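Local coordinates for DsbA family protein (Salmonella typhimurium, PDB 7JVE) that acts as a trimeric, thioredoxin-like enzyme with both thiol oxidase and disulfide isomerase activities, at residues Pro122-Ser125 against Ser126-Pro129; Ala148-Leu151 against Asp152-Asn155; Thr160-Glu164 against Gly165-Glu169. All blocks are in the same frame, centred on the assembly; numbering follows the deposited sequence.

Contact 1 (Pro122-Ser125 against Ser126-Pro129). With EDO (1,2-ethanediol), chain H.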
loop_
_atom_site.group_PDB
_atom_site.type_symbol
_atom_site.label_atom_id
_atom_site.label_comp_id
_atom_site.label_asym_id
_atom_site.label_seq_id
_atom_site.Cartn_x
_atom_site.Cartn_y
_atom_site.Cartn_z
ATOM N N PRO A 122 10.272 -2.432 22.593
ATOM C CA PRO A 122 8.845 -2.556 22.264
ATOM C C PRO A 122 8.397 -1.572 21.194
ATOM O O PRO A 122 8.574 -0.362 21.373
ATOM C CB PRO A 122 8.167 -2.229 23.595
ATOM C CG PRO A 122 9.185 -1.336 24.321
ATOM C CD PRO A 122 10.494 -1.362 23.573
ATOM N N ILE A 123 7.784 -2.062 20.110
ATOM C CA ILE A 123 7.362 -1.171 19.029
ATOM C C ILE A 123 6.254 -0.238 19.502
ATOM O O ILE A 123 6.226 0.940 19.140
ATOM C CB ILE A 123 6.921 -1.989 17.804
ATOM C CG1 ILE A 123 8.117 -2.687 17.176
ATOM C CG2 ILE A 123 6.198 -1.100 16.778
ATOM C CD1 ILE A 123 7.730 -3.531 15.995
ATOM N N PHE A 124 5.334 -0.738 20.316
ATOM C CA PHE A 124 4.224 0.068 20.805
ATOM C C PHE A 124 4.197 0.085 22.332
ATOM O O PHE A 124 4.698 -0.822 23.012
ATOM C CB PHE A 124 2.865 -0.441 20.288
ATOM C CG PHE A 124 2.701 -0.359 18.794
ATOM C CD1 PHE A 124 2.573 0.875 18.154
ATOM C CD2 PHE A 124 2.649 -1.516 18.031
ATOM C CE1 PHE A 124 2.406 0.948 16.786
ATOM C CE2 PHE A 124 2.481 -1.450 16.663
ATOM C CZ PHE A 124 2.360 -0.216 16.038
ATOM N N SER A 125 3.575 1.141 22.851
ATOM C CA SER A 125 3.425 1.316 24.292
ATOM C C SER A 125 2.780 0.098 24.960
ATOM O O SER A 125 3.230 -0.349 26.023
ATOM C CB SER A 125 2.602 2.583 24.546
ATOM O OG SER A 125 2.051 2.552 25.844
ATOM N N SER A 126 1.725 -0.461 24.351
ATOM C CA SER A 126 1.045 -1.606 24.954
ATOM C C SER A 126 1.931 -2.846 25.010
ATOM O O SER A 126 1.590 -3.811 25.713
ATOM C CB SER A 126 -0.244 -1.944 24.189
ATOM O OG SER A 126 0.058 -2.268 22.843
ATOM N N ARG A 127 3.055 -2.857 24.295
ATOM C CA ARG A 127 3.907 -4.033 24.372
ATOM C C ARG A 127 4.876 -4.008 25.549
ATOM O O ARG A 127 5.494 -5.038 25.833
ATOM C CB ARG A 127 4.664 -4.220 23.059
ATOM C CG ARG A 127 3.689 -4.401 21.908
ATOM C CD ARG A 127 4.353 -4.883 20.672
ATOM N NE ARG A 127 3.374 -5.025 19.607
ATOM C CZ ARG A 127 3.700 -5.231 18.347
ATOM N NH1 ARG A 127 4.981 -5.328 18.013
ATOM N NH2 ARG A 127 2.754 -5.324 17.430
ATOM N N TRP A 128 4.998 -2.894 26.263
ATOM C CA TRP A 128 6.001 -2.809 27.324
ATOM C C TRP A 128 5.905 -3.940 28.338
ATOM O O TRP A 128 6.945 -4.534 28.653
ATOM C CB TRP A 128 5.904 -1.443 28.005
ATOM C CG TRP A 128 6.510 -0.387 27.182
ATOM C CD1 TRP A 128 6.277 -0.143 25.859
ATOM C CD2 TRP A 128 7.459 0.583 27.608
ATOM N NE1 TRP A 128 7.016 0.924 25.442
ATOM C CE2 TRP A 128 7.762 1.385 26.493
ATOM C CE3 TRP A 128 8.082 0.857 28.829
ATOM C CZ2 TRP A 128 8.667 2.449 26.554
ATOM C CZ3 TRP A 128 8.978 1.927 28.895
ATOM C CH2 TRP A 128 9.261 2.704 27.759
ATOM N N PRO A 129 4.730 -4.312 28.859
ATOM C CA PRO A 129 4.712 -5.429 29.830
ATOM C C PRO A 129 5.248 -6.744 29.261
ATOM O O PRO A 129 6.065 -7.411 29.914
ATOM C CB PRO A 129 3.228 -5.512 30.240
ATOM C CG PRO A 129 2.638 -4.152 29.901
ATOM C CD PRO A 129 3.394 -3.709 28.668
HETATM C C1 EDO H . 4.828 3.567 27.998
HETATM O O1 EDO H . 4.860 3.574 26.576
HETATM C C2 EDO H . 4.157 2.271 28.446
HETATM O O2 EDO H . 4.186 2.189 29.884
HETATM O O HOH W 1 7.240 2.366 22.332
#
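The turn that carries the chain from strand 115-120 into helix 128-145, beside the redox-active C94-C97 disulfide, is closed by two overlapping backbone bonds spanning three residues each. R127 N donates to F124 O at 2.9 Å and W128 N to S125 O at 3.1 Å. On one flank the W128 indole lies against P122. P122 CG sits 3.6 Å from the centroid of the five-membered ring and 23° off its normal, a CH-pi contact over the face. The opposite indole face carries O1 of an ethanediol, probably from the crystallisation liquor, which also lies 3.1 Å from S125 OG. At the indole edge, F124 O lies near the ring plane, 3.3 Å from W128 CD1. Also at the indole edge, a water donates to P122 O at 3.2 Å and accepts a weak bond from W128 NE1. On the other flank F124 and R127 run side by side, with ring and guanidinium planes 85° apart. F124 CD2 stands over one guanidinium face, 3.9 Å from R127 CZ, while R127 NE lies at the ring edge, in plane. R127 can reach this far because its chain is extended from CG to NE (chi3 -179°). Its polar ends are satisfied by two carboxylates, NH1 by D91 and NH2 by E164, and D91 OD2 also accepts from I123 N, so one acid serves both limbs of the turn. I123 CD1 approaches R127 NH1 to 3.9 Å, while I123 also touches C94 and P217. W128 and P122 both pack on helix 199-210, and F124 meets E105 of a neighbouring subunit. The geometry is that of the turn leading into helix 128-145, beside the CxxC of a thioredoxin-like domain.

Contact 2 (Ala148-Leu151 against Asp152-Asn155)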
loop_
_atom_site.group_PDB
_atom_site.type_symbol
_atom_site.label_atom_id
_atom_site.label_comp_id
_atom_site.label_asym_id
_atom_site.label_seq_id
_atom_site.Cartn_x
_atom_site.Cartn_y
_atom_site.Cartn_z
ATOM N N ALA A 148 24.769 -18.811 23.642
ATOM C CA ALA A 148 24.146 -19.837 22.818
ATOM C C ALA A 148 22.786 -20.222 23.382
ATOM O O ALA A 148 21.827 -20.405 22.628
ATOM C CB ALA A 148 25.044 -21.069 22.714
ATOM N N LYS A 149 22.681 -20.294 24.715
ATOM C CA LYS A 149 21.432 -20.669 25.364
ATOM C C LYS A 149 20.422 -19.518 25.333
ATOM O O LYS A 149 19.223 -19.746 25.116
ATOM C CB LYS A 149 21.727 -21.152 26.795
ATOM C CG LYS A 149 20.530 -21.543 27.633
ATOM C CD LYS A 149 19.556 -22.419 26.889
ATOM C CE LYS A 149 19.962 -23.841 26.897
ATOM N NZ LYS A 149 18.996 -24.656 26.102
ATOM N N TYR A 150 20.888 -18.278 25.507
ATOM C CA TYR A 150 20.020 -17.140 25.235
ATOM C C TYR A 150 19.423 -17.235 23.830
ATOM O O TYR A 150 18.239 -16.938 23.621
ATOM C CB TYR A 150 20.784 -15.820 25.398
ATOM C CG TYR A 150 19.996 -14.658 24.863
ATOM C CD1 TYR A 150 19.095 -13.961 25.677
ATOM C CD2 TYR A 150 20.104 -14.288 23.512
ATOM C CE1 TYR A 150 18.337 -12.890 25.169
ATOM C CE2 TYR A 150 19.346 -13.247 22.985
ATOM C CZ TYR A 150 18.460 -12.554 23.812
ATOM O OH TYR A 150 17.733 -11.521 23.280
ATOM N N LEU A 151 20.228 -17.658 22.854
ATOM C CA LEU A 151 19.731 -17.736 21.488
ATOM C C LEU A 151 18.659 -18.823 21.348
ATOM O O LEU A 151 17.675 -18.617 20.619
ATOM C CB LEU A 151 20.904 -17.943 20.521
ATOM C CG LEU A 151 20.670 -18.023 19.002
ATOM C CD1 LEU A 151 19.814 -16.876 18.455
ATOM C CD2 LEU A 151 22.014 -18.071 18.278
ATOM N N ASP A 152 18.808 -19.967 22.061
ATOM C CA ASP A 152 17.729 -20.966 22.094
ATOM C C ASP A 152 16.448 -20.381 22.659
ATOM O O ASP A 152 15.356 -20.624 22.135
ATOM C CB ASP A 152 18.074 -22.218 22.922
ATOM C CG ASP A 152 19.259 -22.967 22.392
ATOM O OD1 ASP A 152 20.058 -23.475 23.209
ATOM O OD2 ASP A 152 19.415 -23.020 21.152
ATOM N N TRP A 153 16.558 -19.652 23.767
ATOM C CA TRP A 153 15.374 -19.039 24.354
ATOM C C TRP A 153 14.735 -18.059 23.373
ATOM O O TRP A 153 13.515 -18.059 23.165
ATOM C CB TRP A 153 15.756 -18.343 25.663
ATOM C CG TRP A 153 14.870 -17.211 25.997
ATOM C CD1 TRP A 153 15.127 -15.881 25.800
ATOM C CD2 TRP A 153 13.556 -17.291 26.566
ATOM N NE1 TRP A 153 14.057 -15.127 26.231
ATOM C CE2 TRP A 153 13.081 -15.961 26.705
ATOM C CE3 TRP A 153 12.740 -18.353 26.988
ATOM C CZ2 TRP A 153 11.818 -15.662 27.249
ATOM C CZ3 TRP A 153 11.483 -18.055 27.528
ATOM C CH2 TRP A 153 11.037 -16.717 27.652
ATOM N N HIS A 154 15.559 -17.213 22.768
ATOM C CA HIS A 154 15.089 -16.219 21.817
ATOM C C HIS A 154 14.331 -16.873 20.667
ATOM O O HIS A 154 13.198 -16.488 20.352
ATOM C CB HIS A 154 16.314 -15.425 21.348
ATOM C CG HIS A 154 16.113 -14.609 20.111
ATOM N ND1 HIS A 154 15.886 -13.252 20.149
ATOM C CD2 HIS A 154 16.180 -14.942 18.801
ATOM C CE1 HIS A 154 15.789 -12.789 18.920
ATOM N NE2 HIS A 154 15.965 -13.794 18.080
ATOM N N ASN A 155 14.930 -17.882 20.034
ATOM C CA ASN A 155 14.244 -18.572 18.949
ATOM C C ASN A 155 12.984 -19.272 19.441
ATOM O O ASN A 155 11.972 -19.323 18.726
ATOM C CB ASN A 155 15.177 -19.577 18.295
ATOM C CG ASN A 155 16.310 -18.910 17.552
ATOM O OD1 ASN A 155 16.129 -17.838 16.993
ATOM N ND2 ASN A 155 17.484 -19.537 17.548
HETATM O O HOH W 2 22.198 -21.509 20.228
#
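K149 and D152, one turn apart on helix 147-159, form a salt bridge, K149 NZ lying 3.3 Å from D152 OD1; as a hydrogen bond it is weak. Bends at chi2 (46°) and chi3 (82°) return the lysine chain, which starts out away from D152, so that NZ reaches the carboxylate; the two side chains cross at about a right angle. L151 CD1, from the residue before D152, is 3.7 Å from N155 ND2. That amide nitrogen makes a weak hydrogen bond to E105, which also touches L151. Y150 CE2 comes within 4.1 Å of H154 CB, and W153 CB within 3.5 Å of Y150 O. These spacings are set by unbroken i+4 backbone bonding: the shortest of the four bonds, H154 N to Y150 O, is 2.8 Å, and the straightest, N155 N to L151 O, has an N-H...O angle of 173°. Further out, Y150 OH is hydrogen-bonded to E120, which helps hold the end of that ring, and H154 meets Y92, F90, F118 and Y158, the last three edge-to-face. The helix is thus wedged between several elements: Y150 and H154 face strands 84-90 and 115-120, W153 packs on helices 128-145 and 169-176, and L151 lies on helix 95-110.

Contact 3 (Thr160-Glu164 against Gly165-Glu169)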
loop_
_atom_site.group_PDB
_atom_site.type_symbol
_atom_site.label_atom_id
_atom_site.label_comp_id
_atom_site.label_asym_id
_atom_site.label_seq_id
_atom_site.Cartn_x
_atom_site.Cartn_y
_atom_site.Cartn_z
ATOM N N THR A 160 6.743 -19.595 19.225
ATOM C CA THR A 160 5.326 -19.612 19.576
ATOM C C THR A 160 4.452 -19.131 18.424
ATOM O O THR A 160 3.253 -19.431 18.404
ATOM C CB THR A 160 5.019 -18.754 20.805
ATOM O OG1 THR A 160 5.313 -17.379 20.514
ATOM C CG2 THR A 160 5.781 -19.243 22.048
ATOM N N GLY A 161 5.019 -18.393 17.466
ATOM C CA GLY A 161 4.236 -17.833 16.385
ATOM C C GLY A 161 3.265 -16.771 16.865
ATOM O O GLY A 161 2.346 -16.399 16.131
ATOM N N LYS A 162 3.444 -16.267 18.086
ATOM C CA LYS A 162 2.512 -15.307 18.676
ATOM C C LYS A 162 3.060 -13.894 18.468
ATOM O O LYS A 162 4.091 -13.522 19.046
ATOM C CB LYS A 162 2.263 -15.630 20.153
ATOM C CG LYS A 162 1.703 -17.060 20.336
ATOM C CD LYS A 162 1.160 -17.369 21.725
ATOM C CE LYS A 162 0.030 -18.388 21.646
ATOM N NZ LYS A 162 -0.368 -18.940 22.988
ATOM N N VAL A 163 2.386 -13.120 17.611
ATOM C CA VAL A 163 2.892 -11.826 17.168
ATOM C C VAL A 163 1.748 -10.820 17.184
ATOM O O VAL A 163 0.569 -11.184 17.277
ATOM C CB VAL A 163 3.537 -11.911 15.755
ATOM C CG1 VAL A 163 4.752 -12.843 15.780
ATOM C CG2 VAL A 163 2.518 -12.365 14.696
ATOM N N GLU A 164 2.125 -9.533 17.136
ATOM C CA GLU A 164 1.202 -8.413 16.885
ATOM C C GLU A 164 0.077 -8.359 17.917
ATOM O O GLU A 164 -1.078 -8.062 17.594
ATOM C CB GLU A 164 0.651 -8.479 15.458
ATOM C CG GLU A 164 1.799 -8.471 14.477
ATOM C CD GLU A 164 2.424 -7.089 14.286
ATOM O OE1 GLU A 164 1.854 -6.103 14.807
ATOM O OE2 GLU A 164 3.536 -7.008 13.695
ATOM N N GLY A 165 0.422 -8.624 19.176
ATOM C CA GLY A 165 -0.518 -8.555 20.273
ATOM C C GLY A 165 -0.937 -9.900 20.831
ATOM O O GLY A 165 -1.507 -9.943 21.926
ATOM N N ALA A 166 -0.647 -11.001 20.130
ATOM C CA ALA A 166 -1.065 -12.325 20.581
ATOM C C ALA A 166 -0.138 -12.941 21.633
ATOM O O ALA A 166 -0.517 -13.955 22.236
ATOM C CB ALA A 166 -1.179 -13.284 19.384
ATOM N N LEU A 167 1.058 -12.394 21.858
ATOM C CA LEU A 167 1.950 -12.905 22.898
ATOM C C LEU A 167 1.613 -12.264 24.245
ATOM O O LEU A 167 1.716 -11.044 24.394
ATOM C CB LEU A 167 3.409 -12.635 22.542
ATOM C CG LEU A 167 4.447 -13.362 23.389
ATOM C CD1 LEU A 167 4.281 -14.858 23.248
ATOM C CD2 LEU A 167 5.854 -12.963 22.974
ATOM N N THR A 168 1.230 -13.081 25.225
ATOM C CA THR A 168 0.869 -12.598 26.553
ATOM C C THR A 168 1.969 -12.909 27.567
ATOM O O THR A 168 2.823 -13.766 27.352
ATOM C CB THR A 168 -0.439 -13.226 27.037
ATOM O OG1 THR A 168 -0.246 -14.637 27.175
ATOM C CG2 THR A 168 -1.604 -12.924 26.092
ATOM N N GLU A 169 1.916 -12.213 28.710
ATOM C CA GLU A 169 2.856 -12.531 29.780
ATOM C C GLU A 169 2.717 -13.986 30.189
ATOM O O GLU A 169 3.723 -14.685 30.368
ATOM C CB GLU A 169 2.673 -11.600 30.984
ATOM C CG GLU A 169 3.157 -10.209 30.626
ATOM C CD GLU A 169 3.068 -9.172 31.745
ATOM O OE1 GLU A 169 3.464 -9.440 32.885
ATOM O OE2 GLU A 169 2.528 -8.074 31.494
#
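L167 turns its CD1 branch back toward the residues that precede the beta turn, where it lies 3.8 Å from K162 CB and 3.9 Å from T160 OG1, crossing the threonine side chain at about a right angle. With CG anti to the backbone N (chi1 -168°), the leucine branch is carried over this patch, and L167 CB rests 3.7 Å from K162 O. K162 starts toward L167 but then runs extended past A166 O, its CD at 3.8 Å, to a salt bridge with D171. The T160 hydroxyl works both ways: it donates to L157 O and accepts from K162 N at 3.3 Å, an ST turn just after helix 147-159. Beyond this, V163 to A166 make a type I' beta turn, closed by A166 N to V163 O at 3.1 Å. E164 and G165, its central residues, both take positive phi (58° and 107°), as that turn type requires. E164 directs its carboxylate to R127 and to S95 N. The chemistry implies a turn closed internally by one bond and held from outside by Q93 OE1, which accepts from L167 N and, weakly, G165 N, while the charged groups reach neighbouring parts of the fold.

From the N terminus the three contacts come in series, with no nesting or crossing. Contact 1 closes the short connection between strand 115-120 and helix 128-145. Contact 2 closes no loop, being successive turns of helix 147-159, and contact 3 folds the connection from that helix to helix 169-176. Contacts 1 and 3 touch, their centres about 12 Å apart: R127 NH2 meets E164 OE1 at 2.9 Å in a salt bridge, and P129 packs on E169, so the loops leading into helices 128-145 and 169-176 are joined beside the active-site disulfide. Contact 2 touches neither; its nearest atoms are about 5 Å from contact 3 and about 10 Å from contact 1.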